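Long-range contact in Lmo2184 protein (Listeria monocytogenes serovar 1/2a, PDB 5JOQ), which probably binds heme or another iron-bearing ligand at the cell surface as the substrate-binding lipoprotein of an ABC transporter: residues K33-T45 with P54-P66. Sequence-based numbering, arbitrary orientation.
Sequences KEPKIVATTVAIT and PLVGIPSSSKKLP
Val38 and Gly57 pair in a single parallel beta bridge, closing a short beta-alpha-beta crossover (strand 37-39, helix 42-50, weak strand 57-58) in this periplasmic-binding-protein family member. Val56 N donates to Ile37 O at 2.9 Å, Gly57 N adds a weak, longer bond to the same oxygen, and Ala39 N donates to Gly57 O at 2.9 Å. One water extends the pairing, donating to Pro35 O and Pro54 O and accepting from Ile37 N. The other edge of strand 37-39 is bonded to strand 93-97.

Apolar packing flanks the bridge. Val38 CG2 meets Val56 CG2 at 3.8 Å, the side chains crossing nearly at right angles. Leu55 forks: CD2 rests on Ile37 CG2, and CD1 touches both Ala39 CB and Thr45 CG2. Leu65 CD2 touches both methyls of Val42.

At the helix start, Thr41 OG1 caps Ile44 N. Thr45 OG1, set beside its own backbone N (chi1 -60°), donates to Thr41 O and touches Pro59 CD at 3.4 Å; CG2 reaches Pro66 CD at 3.9 Å.

With the hydroxyl turned back into its helix and the methyl toward 54-66, side chains meet there without a hydrogen bond between the segments, whereas backbone bonds and apolar packing together hold the returning chain at the strand.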
ATOM      1  N   LYS A  33      23.224  25.027  27.548  1.00 83.92           N
ATOM      2  CA  LYS A  33      22.316  24.834  26.416  1.00 80.76           C
ATOM      3  C   LYS A  33      21.927  23.367  26.219  1.00 73.99           C
ATOM      4  O   LYS A  33      22.782  22.476  26.172  1.00 72.37           O
ATOM      5  CB  LYS A  33      22.934  25.371  25.119  1.00 81.48           C
ATOM      6  CG  LYS A  33      23.038  26.882  25.047  1.00 86.61           C
ATOM      7  CD  LYS A  33      23.686  27.319  23.742  1.00 88.05           C
ATOM      8  CE  LYS A  33      24.040  28.800  23.767  1.00 93.01           C
ATOM      9  NZ  LYS A  33      24.738  29.237  22.523  1.00 93.56           N
ATOM     10  N   GLU A  34      20.624  23.126  26.098  1.00 69.07           N
ATOM     11  CA  GLU A  34      20.152  21.785  25.822  1.00 63.67           C
ATOM     12  C   GLU A  34      20.687  21.317  24.469  1.00 53.66           C
ATOM     13  O   GLU A  34      20.874  22.118  23.544  1.00 51.93           O
ATOM     14  CB  GLU A  34      18.626  21.743  25.824  1.00 68.94           C
ATOM     15  CG  GLU A  34      17.999  22.348  24.575  1.00 74.26           C
ATOM     16  CD  GLU A  34      16.560  22.787  24.793  1.00 79.28           C
ATOM     17  OE1 GLU A  34      16.119  22.835  25.965  1.00 82.16           O
ATOM     18  OE2 GLU A  34      15.875  23.090  23.792  1.00 79.72           O
ATOM     19  N   PRO A  35      20.960  20.029  24.327  1.00 45.21           N
ATOM     20  CA  PRO A  35      21.387  19.522  23.026  1.00 40.07           C
ATOM     21  C   PRO A  35      20.247  19.618  22.034  1.00 35.14           C
ATOM     22  O   PRO A  35      19.071  19.502  22.386  1.00 34.44           O
ATOM     23  CB  PRO A  35      21.762  18.067  23.315  1.00 41.79           C
ATOM     24  CG  PRO A  35      20.986  17.726  24.542  1.00 43.03           C
ATOM     25  CD  PRO A  35      20.916  18.975  25.353  1.00 44.58           C
ATOM     26  N   LYS A  36      20.605  19.865  20.780  1.00 27.95           N
ATOM     27  CA  LYS A  36      19.639  19.929  19.691  1.00 27.48           C
ATOM     28  C   LYS A  36      19.606  18.565  19.005  1.00 26.22           C
ATOM     29  O   LYS A  36      20.577  18.168  18.352  1.00 25.86           O
ATOM     30  CB  LYS A  36      20.015  21.043  18.714  1.00 31.98           C
ATOM     31  CG  LYS A  36      20.140  22.404  19.384  1.00 39.14           C
ATOM     32  CD  LYS A  36      19.882  23.544  18.404  1.00 47.38           C
ATOM     33  CE  LYS A  36      20.890  23.564  17.275  1.00 54.29           C
ATOM     34  NZ  LYS A  36      22.271  23.943  17.718  1.00 60.21           N
ATOM     35  N   ILE A  37      18.490  17.852  19.144  1.00 24.14           N
ATOM     36  CA  ILE A  37      18.391  16.459  18.713  1.00 21.20           C
ATOM     37  C   ILE A  37      17.323  16.338  17.633  1.00 23.16           C
ATOM     38  O   ILE A  37      16.221  16.871  17.790  1.00 25.56           O
ATOM     39  CB  ILE A  37      18.055  15.531  19.901  1.00 19.92           C
ATOM     40  CG1 ILE A  37      19.059  15.723  21.042  1.00 20.61           C
ATOM     41  CG2 ILE A  37      18.014  14.085  19.422  1.00 19.49           C
ATOM     42  CD1 ILE A  37      18.653  15.011  22.378  1.00 20.98           C
ATOM     43  N   VAL A  38      17.630  15.610  16.556  1.00 20.03           N
ATOM     44  CA  VAL A  38      16.629  15.234  15.550  1.00 19.79           C
ATOM     45  C   VAL A  38      16.337  13.743  15.677  1.00 21.62           C
ATOM     46  O   VAL A  38      17.251  12.915  15.612  1.00 21.15           O
ATOM     47  CB  VAL A  38      17.104  15.582  14.131  1.00 20.75           C
ATOM     48  CG1 VAL A  38      16.143  14.981  13.085  1.00 22.33           C
ATOM     49  CG2 VAL A  38      17.163  17.081  13.976  1.00 24.04           C
ATOM     50  N   ALA A  39      15.071  13.390  15.889  1.00 21.17           N
ATOM     51  CA  ALA A  39      14.650  11.986  15.866  1.00 17.81           C
ATOM     52  C   ALA A  39      14.043  11.674  14.506  1.00 18.89           C
ATOM     53  O   ALA A  39      13.101  12.359  14.091  1.00 22.24           O
ATOM     54  CB  ALA A  39      13.631  11.700  16.964  1.00 16.66           C
ATOM     55  N   THR A  40      14.556  10.648  13.809  1.00 18.11           N
ATOM     56  CA  THR A  40      14.064  10.371  12.458  1.00 19.47           C
ATOM     57  C   THR A  40      13.064   9.217  12.377  1.00 21.37           C
ATOM     58  O   THR A  40      12.646   8.868  11.269  1.00 22.18           O
ATOM     59  CB  THR A  40      15.205  10.073  11.481  1.00 19.98           C
ATOM     60  OG1 THR A  40      15.828   8.846  11.871  1.00 15.36           O
ATOM     61  CG2 THR A  40      16.251  11.188  11.497  1.00 23.34           C
ATOM     62  N   THR A  41      12.655   8.619  13.499  1.00 21.64           N
ATOM     63  CA  THR A  41      11.606   7.606  13.434  1.00 18.76           C
ATOM     64  C   THR A  41      10.606   7.799  14.565  1.00 22.78           C
ATOM     65  O   THR A  41      10.911   8.401  15.605  1.00 18.88           O
ATOM     66  CB  THR A  41      12.159   6.176  13.516  1.00 20.63           C
ATOM     67  OG1 THR A  41      12.440   5.863  14.886  1.00 15.16           O
ATOM     68  CG2 THR A  41      13.450   6.039  12.688  1.00 21.33           C
ATOM     69  N   VAL A  42       9.408   7.235  14.356  1.00 18.74           N
ATOM     70  CA  VAL A  42       8.361   7.301  15.378  1.00 21.50           C
ATOM     71  C   VAL A  42       8.832   6.635  16.671  1.00 21.71           C
ATOM     72  O   VAL A  42       8.685   7.193  17.770  1.00 22.08           O
ATOM     73  CB  VAL A  42       7.065   6.650  14.862  1.00 23.09           C
ATOM     74  CG1 VAL A  42       6.054   6.545  16.008  1.00 24.96           C
ATOM     75  CG2 VAL A  42       6.471   7.455  13.698  1.00 23.58           C
ATOM     76  N   ALA A  43       9.396   5.422  16.560  1.00 17.80           N
ATOM     77  CA  ALA A  43       9.867   4.703  17.753  1.00 18.79           C
ATOM     78  C   ALA A  43      10.863   5.528  18.565  1.00 17.65           C
ATOM     79  O   ALA A  43      10.800   5.547  19.804  1.00 16.36           O
ATOM     80  CB  ALA A  43      10.497   3.372  17.351  1.00 18.72           C
ATOM     81  N   ILE A  44      11.826   6.179  17.902  1.00 16.65           N
ATOM     82  CA  ILE A  44      12.811   6.963  18.658  1.00 16.14           C
ATOM     83  C   ILE A  44      12.139   8.164  19.303  1.00 18.32           C
ATOM     84  O   ILE A  44      12.454   8.529  20.445  1.00 17.59           O
ATOM     85  CB  ILE A  44      13.988   7.391  17.749  1.00 16.88           C
ATOM     86  CG1 ILE A  44      14.829   6.160  17.365  1.00 15.73           C
ATOM     87  CG2 ILE A  44      14.873   8.471  18.434  1.00 12.47           C
ATOM     88  CD1 ILE A  44      15.691   6.419  16.118  1.00 18.13           C
ATOM     89  N   THR A  45      11.194   8.795  18.586  1.00 16.72           N
ATOM     90  CA  THR A  45      10.503   9.963  19.126  1.00 17.90           C
ATOM     91  C   THR A  45       9.770   9.612  20.412  1.00 18.04           C
ATOM     92  O   THR A  45       9.748  10.406  21.362  1.00 20.35           O
ATOM     93  CB  THR A  45       9.503  10.520  18.090  1.00 22.26           C
ATOM     94  OG1 THR A  45      10.189  10.904  16.887  1.00 20.33           O
ATOM     95  CG2 THR A  45       8.839  11.763  18.644  1.00 22.27           C
ATOM     96  N   PRO A  54      13.786  17.458  24.876  1.00 24.70           N
ATOM     97  CA  PRO A  54      13.250  18.247  23.764  1.00 27.49           C
ATOM     98  C   PRO A  54      13.888  17.816  22.448  1.00 26.11           C
ATOM     99  O   PRO A  54      14.989  17.254  22.408  1.00 25.16           O
ATOM    100  CB  PRO A  54      13.623  19.686  24.134  1.00 29.23           C
ATOM    101  CG  PRO A  54      14.824  19.558  24.982  1.00 30.95           C
ATOM    102  CD  PRO A  54      14.738  18.227  25.697  1.00 27.53           C
ATOM    103  N   LEU A  55      13.163  18.067  21.363  1.00 24.01           N
ATOM    104  CA  LEU A  55      13.625  17.764  20.011  1.00 24.64           C
ATOM    105  C   LEU A  55      13.568  19.022  19.148  1.00 29.99           C
ATOM    106  O   LEU A  55      12.666  19.852  19.309  1.00 27.75           O
ATOM    107  CB  LEU A  55      12.761  16.678  19.361  1.00 24.74           C
ATOM    108  CG  LEU A  55      12.772  15.312  20.046  1.00 21.25           C
ATOM    109  CD1 LEU A  55      11.788  14.393  19.345  1.00 21.21           C
ATOM    110  CD2 LEU A  55      14.171  14.697  19.992  1.00 23.14           C
ATOM    111  N   VAL A  56      14.527  19.149  18.215  1.00 28.87           N
ATOM    112  CA  VAL A  56      14.407  20.140  17.147  1.00 30.62           C
ATOM    113  C   VAL A  56      13.888  19.530  15.843  1.00 28.96           C
ATOM    114  O   VAL A  56      13.413  20.272  14.976  1.00 30.64           O
ATOM    115  CB  VAL A  56      15.741  20.889  16.890  1.00 31.02           C
ATOM    116  CG1 VAL A  56      16.195  21.620  18.159  1.00 32.54           C
ATOM    117  CG2 VAL A  56      16.831  19.946  16.389  1.00 29.03           C
ATOM    118  N   GLY A  57      13.913  18.218  15.723  1.00 26.35           N
ATOM    119  CA  GLY A  57      13.376  17.591  14.545  1.00 26.50           C
ATOM    120  C   GLY A  57      12.658  16.293  14.823  1.00 30.36           C
ATOM    121  O   GLY A  57      13.078  15.516  15.661  1.00 23.30           O
ATOM    122  N   ILE A  58      11.589  16.058  14.079  1.00 27.05           N
ATOM    123  CA  ILE A  58      10.819  14.838  14.170  1.00 24.32           C
ATOM    124  C   ILE A  58      10.585  14.301  12.760  1.00 24.74           C
ATOM    125  O   ILE A  58      10.724  15.026  11.801  1.00 26.66           O
ATOM    126  CB  ILE A  58       9.468  15.016  14.862  1.00 27.31           C
ATOM    127  CG1 ILE A  58       8.674  16.166  14.237  1.00 27.46           C
ATOM    128  CG2 ILE A  58       9.651  15.207  16.359  1.00 24.91           C
ATOM    129  CD1 ILE A  58       7.229  16.186  14.659  1.00 28.67           C
ATOM    130  N   PRO A  59      10.235  12.965  12.666  1.00 24.22           N
ATOM    131  CA  PRO A  59       9.993  12.489  11.293  1.00 25.45           C
ATOM    132  C   PRO A  59       8.645  12.956  10.757  1.00 28.50           C
ATOM    133  O   PRO A  59       7.787  13.327  11.531  1.00 26.62           O
ATOM    134  CB  PRO A  59       9.927  10.981  11.457  1.00 22.71           C
ATOM    135  CG  PRO A  59       9.227  10.818  12.736  1.00 21.93           C
ATOM    136  CD  PRO A  59       9.932  11.799  13.608  1.00 22.03           C
ATOM    137  N   SER A  60       8.477  12.906   9.439  1.00 28.87           N
ATOM    138  CA  SER A  60       7.208  13.241   8.825  1.00 32.32           C
ATOM    139  C   SER A  60       6.503  11.905   8.793  1.00 32.00           C
ATOM    140  O   SER A  60       6.990  10.958   8.209  1.00 30.70           O
ATOM    141  CB  SER A  60       7.384  13.759   7.407  1.00 33.70           C
ATOM    142  OG  SER A  60       8.251  14.860   7.359  1.00 36.19           O
ATOM    143  N   SER A  61       5.366  11.818   9.446  1.00 33.76           N
ATOM    144  CA  SER A  61       4.644  10.571   9.479  1.00 34.54           C
ATOM    145  C   SER A  61       3.159  10.756   9.671  1.00 35.36           C
ATOM    146  O   SER A  61       2.736  11.715  10.261  1.00 34.25           O
ATOM    147  CB  SER A  61       5.210   9.720  10.634  1.00 33.12           C
ATOM    148  OG  SER A  61       4.354   8.692  11.056  1.00 34.37           O
ATOM    149  N   SER A  62       2.372   9.809   9.197  1.00 35.64           N
ATOM    150  CA  SER A  62       0.941   9.874   9.468  1.00 40.42           C
ATOM    151  C   SER A  62       0.588   9.327  10.841  1.00 36.98           C
ATOM    152  O   SER A  62      -0.555   9.479  11.264  1.00 36.96           O
ATOM    153  CB  SER A  62       0.163   9.096   8.403  1.00 43.73           C
ATOM    154  OG  SER A  62       0.596   7.742   8.419  1.00 45.28           O
ATOM    155  N   LYS A  63       1.530   8.694  11.538  1.00 34.14           N
ATOM    156  CA  LYS A  63       1.259   8.144  12.852  1.00 34.48           C
ATOM    157  C   LYS A  63       1.263   9.247  13.900  1.00 33.87           C
ATOM    158  O   LYS A  63       1.980  10.239  13.782  1.00 33.34           O
ATOM    159  CB  LYS A  63       2.298   7.079  13.216  1.00 35.83           C
ATOM    160  CG  LYS A  63       2.320   5.889  12.250  1.00 40.40           C
ATOM    161  CD  LYS A  63       3.259   4.801  12.724  1.00 44.21           C
ATOM    162  CE  LYS A  63       3.334   3.649  11.707  1.00 48.34           C
ATOM    163  NZ  LYS A  63       2.093   2.818  11.628  1.00 47.22           N
ATOM    164  N   LYS A  64       0.436   9.060  14.925  1.00 32.91           N
ATOM    165  CA  LYS A  64       0.375   9.987  16.050  1.00 37.59           C
ATOM    166  C   LYS A  64       1.710  10.002  16.801  1.00 32.56           C
ATOM    167  O   LYS A  64       2.304   8.946  17.071  1.00 27.82           O
ATOM    168  CB  LYS A  64      -0.781   9.589  16.976  1.00 44.68           C
ATOM    169  CG  LYS A  64      -0.774  10.218  18.360  1.00 53.84           C
ATOM    170  CD  LYS A  64      -0.984  11.729  18.301  1.00 63.10           C
ATOM    171  CE  LYS A  64      -0.757  12.362  19.680  1.00 68.47           C
ATOM    172  NZ  LYS A  64      -0.796  13.853  19.620  1.00 72.68           N
ATOM    173  N   LEU A  65       2.204  11.202  17.100  1.00 29.27           N
ATOM    174  CA  LEU A  65       3.431  11.380  17.857  1.00 28.55           C
ATOM    175  C   LEU A  65       3.118  11.965  19.230  1.00 28.67           C
ATOM    176  O   LEU A  65       2.048  12.548  19.436  1.00 29.23           O
ATOM    177  CB  LEU A  65       4.403  12.305  17.111  1.00 30.47           C
ATOM    178  CG  LEU A  65       4.944  11.766  15.783  1.00 31.55           C
ATOM    179  CD1 LEU A  65       5.892  12.748  15.185  1.00 32.12           C
ATOM    180  CD2 LEU A  65       5.664  10.455  16.025  1.00 31.95           C
ATOM    181  N   PRO A  66       4.015  11.825  20.202  1.00 25.42           N
ATOM    182  CA  PRO A  66       3.758  12.446  21.507  1.00 25.15           C
ATOM    183  C   PRO A  66       3.422  13.927  21.356  1.00 28.94           C
ATOM    184  O   PRO A  66       4.024  14.646  20.547  1.00 27.54           O
ATOM    185  CB  PRO A  66       5.066  12.223  22.275  1.00 23.45           C
ATOM    186  CG  PRO A  66       5.672  10.966  21.635  1.00 23.14           C
ATOM    187  CD  PRO A  66       5.300  11.112  20.153  1.00 25.31           C
TER
HETATM  188  O   HOH W   1      16.736  18.850  21.035  1.00 28.43           O